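Local structure of hypothetical protein MG027 (Mycoplasma genitalium, 1Q8C) at residues Leu32-Glu35 / Ala41-Leu44; Phe69-Lys74 / Cys108-Gln113. The protein is of unknown function but has a helical fold resembling that of NusB proteins, so a role related to theirs is possible though unproven. All blocks are in the same frame, centred on the assembly; numbering follows the deposited sequence.

Interaction 1: residues Leu32-Glu35 / Ala41-Leu44; sequences LPKE and ADFL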
ATOM      1  N   LEU A  32     -14.828   3.416   3.305  1.00 45.89           N
ATOM      2  CA  LEU A  32     -14.614   4.137   2.052  1.00 46.12           C
ATOM      3  C   LEU A  32     -15.960   4.382   1.361  1.00 45.86           C
ATOM      4  O   LEU A  32     -16.953   3.744   1.714  1.00 46.29           O
ATOM      5  CB  LEU A  32     -13.584   3.402   1.182  1.00 46.12           C
ATOM      6  CG  LEU A  32     -12.135   3.783   1.527  1.00 46.10           C
ATOM      7  CD1 LEU A  32     -11.399   4.163   0.290  1.00 46.42           C
ATOM      8  CD2 LEU A  32     -11.996   4.958   2.520  1.00 46.59           C
ATOM      9  N   PRO A  33     -16.048   5.316   0.413  1.00 45.48           N
ATOM     10  CA  PRO A  33     -14.982   6.181  -0.103  1.00 45.14           C
ATOM     11  C   PRO A  33     -15.023   7.546   0.558  1.00 44.79           C
ATOM     12  O   PRO A  33     -16.081   7.924   1.076  1.00 44.17           O
ATOM     13  CB  PRO A  33     -15.403   6.353  -1.551  1.00 45.32           C
ATOM     14  CG  PRO A  33     -16.941   6.486  -1.438  1.00 45.37           C
ATOM     15  CD  PRO A  33     -17.327   5.574  -0.277  1.00 45.55           C
ATOM     16  N   LYS A  34     -13.895   8.259   0.524  1.00 44.33           N
ATOM     17  CA  LYS A  34     -13.790   9.631   1.007  1.00 43.87           C
ATOM     18  C   LYS A  34     -13.200  10.420  -0.133  1.00 43.58           C
ATOM     19  O   LYS A  34     -12.452   9.866  -0.931  1.00 43.40           O
ATOM     20  CB  LYS A  34     -12.826   9.698   2.210  1.00 44.02           C
ATOM     21  CG  LYS A  34     -13.397   9.200   3.550  1.00 44.18           C
ATOM     22  CD  LYS A  34     -12.301   8.974   4.598  1.00 45.02           C
ATOM     23  CE  LYS A  34     -12.753   9.426   6.018  1.00 45.96           C
ATOM     24  NZ  LYS A  34     -12.930  10.921   6.124  1.00 44.34           N
ATOM     25  N   GLU A  35     -13.493  11.714  -0.201  1.00 43.48           N
ATOM     26  CA  GLU A  35     -12.908  12.554  -1.239  1.00 43.58           C
ATOM     27  C   GLU A  35     -11.386  12.676  -1.013  1.00 43.16           C
ATOM     28  O   GLU A  35     -10.915  12.654   0.123  1.00 42.75           O
ATOM     29  CB  GLU A  35     -13.558  13.950  -1.274  1.00 43.72           C
ATOM     30  CG  GLU A  35     -15.031  14.023  -1.695  1.00 44.78           C
ATOM     31  CD  GLU A  35     -15.316  13.491  -3.097  1.00 45.28           C
ATOM     32  OE1 GLU A  35     -14.475  13.661  -3.994  1.00 45.38           O
ATOM     33  OE2 GLU A  35     -16.400  12.897  -3.302  1.00 47.57           O
ATOM     34  N   ALA A  41      -6.236  15.608   4.199  1.00 44.52           N
ATOM     35  CA  ALA A  41      -6.398  16.340   5.476  1.00 44.12           C
ATOM     36  C   ALA A  41      -6.528  15.420   6.708  1.00 44.06           C
ATOM     37  O   ALA A  41      -6.060  15.788   7.794  1.00 43.84           O
ATOM     38  CB  ALA A  41      -7.558  17.297   5.423  1.00 44.44           C
ATOM     39  N   ASP A  42      -7.140  14.238   6.547  1.00 43.68           N
ATOM     40  CA  ASP A  42      -7.226  13.223   7.620  1.00 43.71           C
ATOM     41  C   ASP A  42      -5.804  12.753   8.011  1.00 43.46           C
ATOM     42  O   ASP A  42      -5.523  12.512   9.180  1.00 43.35           O
ATOM     43  CB  ASP A  42      -8.022  11.972   7.160  1.00 43.44           C
ATOM     44  CG  ASP A  42      -9.546  12.197   7.077  1.00 43.89           C
ATOM     45  OD1 ASP A  42     -10.032  13.334   7.227  1.00 43.78           O
ATOM     46  OD2 ASP A  42     -10.327  11.252   6.869  1.00 44.46           O
ATOM     47  N   PHE A  43      -4.937  12.610   7.010  1.00 43.45           N
ATOM     48  CA  PHE A  43      -3.530  12.250   7.214  1.00 43.90           C
ATOM     49  C   PHE A  43      -2.814  13.259   8.077  1.00 44.03           C
ATOM     50  O   PHE A  43      -2.023  12.870   8.906  1.00 44.97           O
ATOM     51  CB  PHE A  43      -2.757  12.116   5.894  1.00 43.96           C
ATOM     52  CG  PHE A  43      -1.448  11.322   6.014  1.00 44.08           C
ATOM     53  CD1 PHE A  43      -1.415  10.088   6.667  1.00 43.80           C
ATOM     54  CD2 PHE A  43      -0.279  11.797   5.434  1.00 43.48           C
ATOM     55  CE1 PHE A  43      -0.236   9.353   6.745  1.00 43.59           C
ATOM     56  CE2 PHE A  43       0.906  11.067   5.501  1.00 43.62           C
ATOM     57  CZ  PHE A  43       0.928   9.839   6.147  1.00 43.69           C
ATOM     58  N   LEU A  44      -3.084  14.548   7.898  1.00 44.08           N
ATOM     59  CA  LEU A  44      -2.519  15.546   8.787  1.00 44.07           C
ATOM     60  C   LEU A  44      -2.946  15.373  10.251  1.00 44.07           C
ATOM     61  O   LEU A  44      -2.102  15.528  11.144  1.00 44.23           O
ATOM     62  CB  LEU A  44      -2.866  16.964   8.346  1.00 44.30           C
ATOM     63  CG  LEU A  44      -2.517  17.389   6.922  1.00 45.09           C
ATOM     64  CD1 LEU A  44      -2.601  18.898   6.834  1.00 44.95           C
ATOM     65  CD2 LEU A  44      -1.139  16.880   6.497  1.00 46.54           C
TER

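Interaction 2: residues Phe69-Lys74 / Cys108-Gln113; sequences FSFQKK and CALSEQ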
ATOM      1  N   PHE A  69      -9.792   4.217  -6.481  1.00 44.24           N
ATOM      2  CA  PHE A  69     -10.721   3.449  -7.298  1.00 43.92           C
ATOM      3  C   PHE A  69      -9.988   2.542  -8.298  1.00 43.72           C
ATOM      4  O   PHE A  69     -10.347   1.382  -8.451  1.00 43.33           O
ATOM      5  CB  PHE A  69     -11.722   4.357  -8.030  1.00 43.91           C
ATOM      6  CG  PHE A  69     -12.975   3.640  -8.472  1.00 43.77           C
ATOM      7  CD1 PHE A  69     -14.137   3.703  -7.714  1.00 43.47           C
ATOM      8  CD2 PHE A  69     -12.989   2.899  -9.657  1.00 44.14           C
ATOM      9  CE1 PHE A  69     -15.294   3.049  -8.128  1.00 43.76           C
ATOM     10  CE2 PHE A  69     -14.138   2.237 -10.077  1.00 44.18           C
ATOM     11  CZ  PHE A  69     -15.295   2.316  -9.313  1.00 44.52           C
ATOM     12  N   SER A  70      -8.960   3.054  -8.963  1.00 43.50           N
ATOM     13  CA  SER A  70      -8.230   2.262  -9.953  1.00 43.74           C
ATOM     14  C   SER A  70      -7.368   1.189  -9.320  1.00 43.71           C
ATOM     15  O   SER A  70      -7.324   0.067  -9.799  1.00 43.47           O
ATOM     16  CB  SER A  70      -7.312   3.147 -10.777  1.00 43.90           C
ATOM     17  OG  SER A  70      -8.036   4.224 -11.309  1.00 44.69           O
ATOM     18  N   PHE A  71      -6.637   1.563  -8.276  1.00 43.70           N
ATOM     19  CA  PHE A  71      -5.803   0.612  -7.544  1.00 43.79           C
ATOM     20  C   PHE A  71      -6.665  -0.553  -7.039  1.00 43.93           C
ATOM     21  O   PHE A  71      -6.327  -1.709  -7.232  1.00 44.04           O
ATOM     22  CB  PHE A  71      -5.093   1.310  -6.362  1.00 44.02           C
ATOM     23  CG  PHE A  71      -3.978   2.279  -6.762  1.00 43.51           C
ATOM     24  CD1 PHE A  71      -3.408   3.101  -5.812  1.00 43.77           C
ATOM     25  CD2 PHE A  71      -3.497   2.350  -8.060  1.00 43.69           C
ATOM     26  CE1 PHE A  71      -2.378   3.976  -6.143  1.00 43.91           C
ATOM     27  CE2 PHE A  71      -2.462   3.225  -8.388  1.00 43.89           C
ATOM     28  CZ  PHE A  71      -1.911   4.038  -7.424  1.00 43.56           C
ATOM     29  N   GLN A  72      -7.794  -0.242  -6.419  1.00 44.21           N
ATOM     30  CA  GLN A  72      -8.682  -1.272  -5.888  1.00 44.53           C
ATOM     31  C   GLN A  72      -9.175  -2.191  -6.999  1.00 44.48           C
ATOM     32  O   GLN A  72      -9.283  -3.391  -6.804  1.00 44.81           O
ATOM     33  CB  GLN A  72      -9.876  -0.637  -5.174  1.00 44.75           C
ATOM     34  CG  GLN A  72      -9.522   0.115  -3.883  1.00 45.47           C
ATOM     35  CD  GLN A  72      -9.747  -0.722  -2.631  1.00 46.82           C
ATOM     36  OE1 GLN A  72      -9.295  -1.869  -2.559  1.00 47.24           O
ATOM     37  NE2 GLN A  72     -10.445  -0.152  -1.643  1.00 47.89           N
ATOM     38  N   LYS A  73      -9.473  -1.624  -8.164  1.00 44.38           N
ATOM     39  CA  LYS A  73      -9.859  -2.419  -9.324  1.00 44.31           C
ATOM     40  C   LYS A  73      -8.724  -3.325  -9.785  1.00 44.33           C
ATOM     41  O   LYS A  73      -8.917  -4.536  -9.905  1.00 44.61           O
ATOM     42  CB  LYS A  73     -10.304  -1.523 -10.474  1.00 44.33           C
ATOM     43  CG  LYS A  73     -11.725  -1.796 -10.972  1.00 44.63           C
ATOM     44  CD  LYS A  73     -12.795  -1.535  -9.912  1.00 44.93           C
ATOM     45  CE  LYS A  73     -14.224  -1.588 -10.503  1.00 45.35           C
ATOM     46  NZ  LYS A  73     -15.270  -1.035  -9.565  1.00 45.64           N
ATOM     47  N   LYS A  74      -7.553  -2.746 -10.049  1.00 44.23           N
ATOM     48  CA  LYS A  74      -6.384  -3.514 -10.495  1.00 44.31           C
ATOM     49  C   LYS A  74      -6.101  -4.701  -9.578  1.00 44.42           C
ATOM     50  O   LYS A  74      -5.799  -5.797 -10.043  1.00 44.75           O
ATOM     51  CB  LYS A  74      -5.145  -2.627 -10.579  1.00 44.18           C
ATOM     52  CG  LYS A  74      -5.123  -1.716 -11.794  1.00 44.49           C
ATOM     53  CD  LYS A  74      -4.008  -0.684 -11.682  1.00 45.14           C
ATOM     54  CE  LYS A  74      -4.314   0.585 -12.488  1.00 45.79           C
ATOM     55  NZ  LYS A  74      -3.287   1.663 -12.230  1.00 46.29           N
ATOM     56  N   CYS A 108      -0.335   0.532  -0.606  1.00 43.57           N
ATOM     57  CA  CYS A 108       0.744   1.451  -0.244  1.00 44.00           C
ATOM     58  C   CYS A 108       1.853   1.361  -1.281  1.00 43.93           C
ATOM     59  O   CYS A 108       2.394   2.375  -1.697  1.00 44.19           O
ATOM     60  CB  CYS A 108       1.261   1.180   1.179  1.00 44.30           C
ATOM     61  SG  CYS A 108       2.667   2.223   1.731  1.00 45.18           S
ATOM     62  N   ALA A 109       2.160   0.136  -1.708  1.00 43.97           N
ATOM     63  CA  ALA A 109       3.180  -0.144  -2.716  1.00 43.77           C
ATOM     64  C   ALA A 109       2.857   0.485  -4.078  1.00 43.64           C
ATOM     65  O   ALA A 109       3.746   1.021  -4.763  1.00 43.36           O
ATOM     66  CB  ALA A 109       3.347  -1.667  -2.871  1.00 43.51           C
ATOM     67  N   LEU A 110       1.592   0.365  -4.474  1.00 43.38           N
ATOM     68  CA  LEU A 110       1.065   1.008  -5.674  1.00 43.28           C
ATOM     69  C   LEU A 110       1.154   2.519  -5.555  1.00 43.28           C
ATOM     70  O   LEU A 110       1.521   3.205  -6.502  1.00 43.15           O
ATOM     71  CB  LEU A 110      -0.408   0.642  -5.873  1.00 43.42           C
ATOM     72  CG  LEU A 110      -0.734  -0.829  -6.144  1.00 42.92           C
ATOM     73  CD1 LEU A 110      -2.224  -1.092  -6.230  1.00 43.07           C
ATOM     74  CD2 LEU A 110      -0.096  -1.218  -7.433  1.00 43.67           C
ATOM     75  N   SER A 111       0.796   3.030  -4.383  1.00 43.42           N
ATOM     76  CA  SER A 111       0.778   4.466  -4.139  1.00 43.38           C
ATOM     77  C   SER A 111       2.185   5.004  -4.179  1.00 43.69           C
ATOM     78  O   SER A 111       2.404   6.093  -4.686  1.00 43.44           O
ATOM     79  CB  SER A 111       0.146   4.785  -2.779  1.00 43.77           C
ATOM     80  OG  SER A 111      -1.170   4.270  -2.700  1.00 43.48           O
ATOM     81  N   GLU A 112       3.136   4.209  -3.683  1.00 44.09           N
ATOM     82  CA  GLU A 112       4.511   4.645  -3.566  1.00 44.16           C
ATOM     83  C   GLU A 112       5.214   4.594  -4.903  1.00 44.39           C
ATOM     84  O   GLU A 112       6.025   5.455  -5.222  1.00 44.15           O
ATOM     85  CB  GLU A 112       5.295   3.810  -2.536  1.00 44.48           C
ATOM     86  CG  GLU A 112       6.770   4.200  -2.523  1.00 44.23           C
ATOM     87  CD  GLU A 112       7.639   3.502  -1.489  1.00 45.11           C
ATOM     88  OE1 GLU A 112       8.870   3.708  -1.576  1.00 43.09           O
ATOM     89  OE2 GLU A 112       7.119   2.782  -0.602  1.00 46.17           O
ATOM     90  N   GLN A 113       4.938   3.569  -5.690  1.00 44.54           N
ATOM     91  CA  GLN A 113       5.560   3.512  -6.993  1.00 44.36           C
ATOM     92  C   GLN A 113       5.075   4.676  -7.830  1.00 44.54           C
ATOM     93  O   GLN A 113       5.820   5.219  -8.638  1.00 44.82           O
ATOM     94  CB  GLN A 113       5.267   2.202  -7.700  1.00 44.28           C
ATOM     95  CG  GLN A 113       6.046   2.119  -8.994  1.00 44.22           C
ATOM     96  CD  GLN A 113       6.135   0.718  -9.551  1.00 43.60           C
ATOM     97  OE1 GLN A 113       7.213   0.152  -9.619  1.00 44.06           O
ATOM     98  NE2 GLN A 113       5.015   0.177  -9.978  1.00 42.26           N
TER

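Interaction 1: residues Leu32-Glu35 / Ala41-Leu44
K34 and D42 meet head-on, lysine coming from the loop that precedes helix 36-45 and aspartate from the body of that helix. The CA atoms of K34 and D42 stand 10.0 Å apart, so the contact is made by the ends of the two side chains and not by their backbones. It is a salt bridge with a hydrogen bond inside it: K34 NZ lies 2.7 Å from D42 OD2 and donates to the syn lone pair of that oxygen. The use of the carboxylate is one-sided, because D42 OD1 remains 3.9 Å from K34 NZ. The last methylene follows the ammonium group in, with K34 CE 3.2 Å from D42 OD2. The lysine chain does not run straight to this point. After an extended chi2 it bends at chi3 (141°) and again at chi4 (-68°), and the second bend swings NZ round to the carboxylate. Only 72 Å² of surface is buried between the segments, both sides summed, and both touching residues are partly exposed. This is a local surface link of the NusB-like helical fold, tying the loop after helix 14-28 to helix 36-45. E35, next in the chain, occupies the N-cap position of helix 36-45, so the bridge links the residue just ahead of the cap to a residue further along the same helix. F43, beside D42, is by contrast buried, its ring meeting that of F24. With a single charged bond at the surface and little apolar burial, the link is electrostatic in character and probably weakened by competing solvent and ions.

Interaction 2: residues Phe69-Lys74 / Cys108-Gln113
With chi1 at -71°, F71 holds CG anti to its own carbonyl carbon and sends its ring from helix 55-81 toward helix 100-116; L110 takes the same kind of first torsion (-64°), and the two side chains lie alongside each other, pointing opposite ways. This is helix-to-helix packing in the interior of an all-helical, NusB-like fold, and F71, L110 and S111, the three residues that touch, are all buried. The helices come close here: the CA atoms of F71 and L110 are 7.1 Å apart. The central element is a CH-pi contact. L110 CB sits 3.8 Å from the centroid of the F71 ring and 7° off the ring normal, which places it almost exactly over the middle of one face. Further out, the extended leucine carries L110 CD1 on to the root of the phenylalanine, 3.7 Å from F71 CB. L110 thus lies along F71, from the ring centre back to the first carbon of the side chain. The far end of the ring reaches the opposing backbone, where F71 CZ is 3.7 Å from L110 O. No hydrogen bond crosses between the segments, and the 177 Å² they bury rests mainly on van der Waals and CH-pi contact. Around this pair, F71 also touches L107 and K114 of helix 100-116, while L110 touches I75 of helix 55-81. The hydroxyl of S111 is engaged within its own helix by a hydrogen bond to L107 O. That same oxygen, S111 OG, lies near the plane of the F71 ring at its edge, 3.7 Å from F71 CE1.

In the fold
From the N terminus the chain runs through helix 14-28 into the loop holding 32-35, and interaction 1 closes a short loop whose five intervening residues all belong to the first part of helix 36-45. The path then enters helix 55-81, whose residues 69-74 open interaction 2; that contact closes a loop of 33 intervening residues, part of it not modelled, when helix 100-116 arrives. The two loops are in series, neither nested nor crossed. The centres of interaction 1 and interaction 2 lie about 16 Å apart, and the two do not touch. Helix 55-81 is the common element: L32 packs on I68, F43 on K58 and V61, and L44 on K58, while interaction 2 joins it to helix 100-116.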